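Local coordinates for protein DNA polymerase III subunit delta (Bacillus subtilis, PDB 3ZH9) that forms part of the complex that loads the beta sliding ring onto primed DNA, where it probably acts as the wrench that opens the ring, at residues A[104-109]-A[132-137]. Sequence-based numbering, arbitrary orientation.
Sequences SYIQSP and KALKKH
The CD1 methyl of Ile106 pushes end-on into the flank of helix 129-137, lying against Ala133 C and 3.6 Å from Ala133 CB. Ile106 CD1 also meets Leu134 CD2 at 3.4 Å, so the one methyl touches two consecutive residues. A chi1 of 81° sets Ile106 CG1 between its own backbone N and carbonyl carbon, and the extended second torsion carries CD1 outward to the neighbouring helix. Both helices, 99-107 and 129-137, pack on the five-stranded parallel sheet of the P-loop NTPase-like domain; Leu134 continues inward to Leu117 of strand 113-119, while on the other helix Tyr105 reaches Phe115 of the same strand. Farther from the sheet, the imidazole of His137 lies flat against the last turn of helix 99-107. Gln107 CA sits 3.8 Å from the centroid of the His137 ring and 7° off its normal, a CH-pi contact, and Lys136 CG covers the opposite face. Ile106 O lies 3.4 Å from His137 CB and approaches the ring obliquely. Gln107 CG touches His137 CD2 (3.7 Å), and the extended chain beyond it brings Gln107 NE2 to 4.0 Å from Ala133 CB. The amide is turned 54° from the imidazole plane. His137 NE2 hydrogen-bonds to a glycerol, probably from the crystallisation liquor, to which Lys136 NZ also hydrogen-bonds.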
loop_
_atom_site.group_PDB
_atom_site.type_symbol
_atom_site.label_atom_id
_atom_site.label_comp_id
_atom_site.label_asym_id
_atom_site.label_seq_id
_atom_site.Cartn_x
_atom_site.Cartn_y
_atom_site.Cartn_z
ATOM N N SER A 104 27.269 15.812 -4.689
ATOM C CA SER A 104 28.453 15.572 -5.505
ATOM C C SER A 104 28.405 14.216 -6.183
ATOM O O SER A 104 28.718 14.105 -7.359
ATOM C CB SER A 104 29.731 15.665 -4.665
ATOM O OG SER A 104 30.089 17.014 -4.427
ATOM N N TYR A 105 28.034 13.182 -5.428
ATOM C CA TYR A 105 27.949 11.832 -5.982
ATOM C C TYR A 105 26.932 11.708 -7.123
ATOM O O TYR A 105 27.255 11.158 -8.169
ATOM C CB TYR A 105 27.638 10.763 -4.916
ATOM C CG TYR A 105 27.579 9.389 -5.548
ATOM C CD1 TYR A 105 28.740 8.645 -5.749
ATOM C CD2 TYR A 105 26.381 8.868 -6.016
ATOM C CE1 TYR A 105 28.701 7.403 -6.365
ATOM C CE2 TYR A 105 26.333 7.637 -6.641
ATOM C CZ TYR A 105 27.489 6.903 -6.809
ATOM O OH TYR A 105 27.452 5.676 -7.429
ATOM N N ILE A 106 25.704 12.181 -6.924
ATOM C CA ILE A 106 24.686 11.982 -7.965
ATOM C C ILE A 106 25.010 12.808 -9.207
ATOM O O ILE A 106 24.590 12.482 -10.308
ATOM C CB ILE A 106 23.236 12.271 -7.499
ATOM C CG1 ILE A 106 22.938 13.765 -7.520
ATOM C CG2 ILE A 106 22.902 11.604 -6.121
ATOM C CD1 ILE A 106 21.465 14.037 -7.296
ATOM N N GLN A 107 25.786 13.865 -9.020
ATOM C CA GLN A 107 26.208 14.700 -10.139
ATOM C C GLN A 107 27.314 14.031 -10.947
ATOM O O GLN A 107 27.483 14.304 -12.130
ATOM C CB GLN A 107 26.647 16.070 -9.624
ATOM C CG GLN A 107 25.526 16.790 -8.886
ATOM C CD GLN A 107 25.990 18.037 -8.159
ATOM O OE1 GLN A 107 27.190 18.247 -7.950
ATOM N NE2 GLN A 107 25.035 18.877 -7.765
ATOM N N SER A 108 28.058 13.140 -10.302
ATOM C CA SER A 108 29.124 12.399 -10.969
ATOM C C SER A 108 29.231 10.998 -10.363
ATOM O O SER A 108 30.156 10.715 -9.595
ATOM C CB SER A 108 30.452 13.147 -10.813
ATOM O OG SER A 108 31.495 12.431 -11.444
ATOM N N PRO A 109 28.265 10.121 -10.684
ATOM C CA PRO A 109 28.142 8.862 -9.935
ATOM C C PRO A 109 29.053 7.792 -10.516
ATOM O O PRO A 109 29.584 7.981 -11.607
ATOM C CB PRO A 109 26.663 8.492 -10.126
ATOM C CG PRO A 109 26.344 9.039 -11.515
ATOM C CD PRO A 109 27.158 10.316 -11.643
ATOM N N LYS A 132 16.812 19.572 -6.340
ATOM C CA LYS A 132 17.020 20.061 -7.690
ATOM C C LYS A 132 18.010 19.146 -8.400
ATOM O O LYS A 132 17.818 18.793 -9.567
ATOM C CB LYS A 132 17.511 21.511 -7.672
ATOM C CG LYS A 132 16.527 22.479 -7.022
ATOM C CD LYS A 132 16.994 23.920 -7.130
ATOM C CE LYS A 132 16.061 24.865 -6.384
ATOM N NZ LYS A 132 16.350 26.290 -6.705
ATOM N N ALA A 133 19.041 18.728 -7.673
ATOM C CA ALA A 133 20.063 17.846 -8.224
ATOM C C ALA A 133 19.506 16.490 -8.648
ATOM O O ALA A 133 19.911 15.951 -9.675
ATOM C CB ALA A 133 21.217 17.667 -7.240
ATOM N N LEU A 134 18.593 15.939 -7.853
ATOM C CA LEU A 134 17.941 14.671 -8.183
ATOM C C LEU A 134 17.044 14.775 -9.417
ATOM O O LEU A 134 17.047 13.899 -10.277
ATOM C CB LEU A 134 17.126 14.147 -7.000
ATOM C CG LEU A 134 17.980 13.665 -5.821
ATOM C CD1 LEU A 134 17.157 13.532 -4.545
ATOM C CD2 LEU A 134 18.694 12.360 -6.172
ATOM N N LYS A 135 16.270 15.841 -9.507
ATOM C CA LYS A 135 15.354 15.980 -10.638
ATOM C C LYS A 135 16.128 16.065 -11.960
ATOM O O LYS A 135 15.618 15.710 -13.017
ATOM C CB LYS A 135 14.454 17.194 -10.443
ATOM C CG LYS A 135 13.487 17.033 -9.264
ATOM C CD LYS A 135 12.751 18.336 -8.948
ATOM C CE LYS A 135 11.974 18.825 -10.160
ATOM N NZ LYS A 135 10.791 19.624 -9.743
ATOM N N LYS A 136 17.365 16.545 -11.886
ATOM C CA LYS A 136 18.241 16.602 -13.053
ATOM C C LYS A 136 19.010 15.285 -13.304
ATOM O O LYS A 136 19.017 14.768 -14.415
ATOM C CB LYS A 136 19.221 17.778 -12.934
ATOM C CG LYS A 136 20.437 17.625 -13.831
ATOM C CD LYS A 136 20.875 18.932 -14.471
ATOM C CE LYS A 136 21.186 19.988 -13.459
ATOM N NZ LYS A 136 21.967 21.134 -14.039
ATOM N N HIS A 137 19.628 14.737 -12.265
ATOM C CA HIS A 137 20.545 13.611 -12.423
ATOM C C HIS A 137 19.963 12.222 -12.137
ATOM O O HIS A 137 20.490 11.222 -12.617
ATOM C CB HIS A 137 21.770 13.819 -11.539
ATOM C CG HIS A 137 22.624 14.966 -11.963
ATOM N ND1 HIS A 137 23.388 14.938 -13.110
ATOM C CD2 HIS A 137 22.847 16.172 -11.391
ATOM C CE1 HIS A 137 24.046 16.077 -13.225
ATOM N NE2 HIS A 137 23.736 16.842 -12.193
#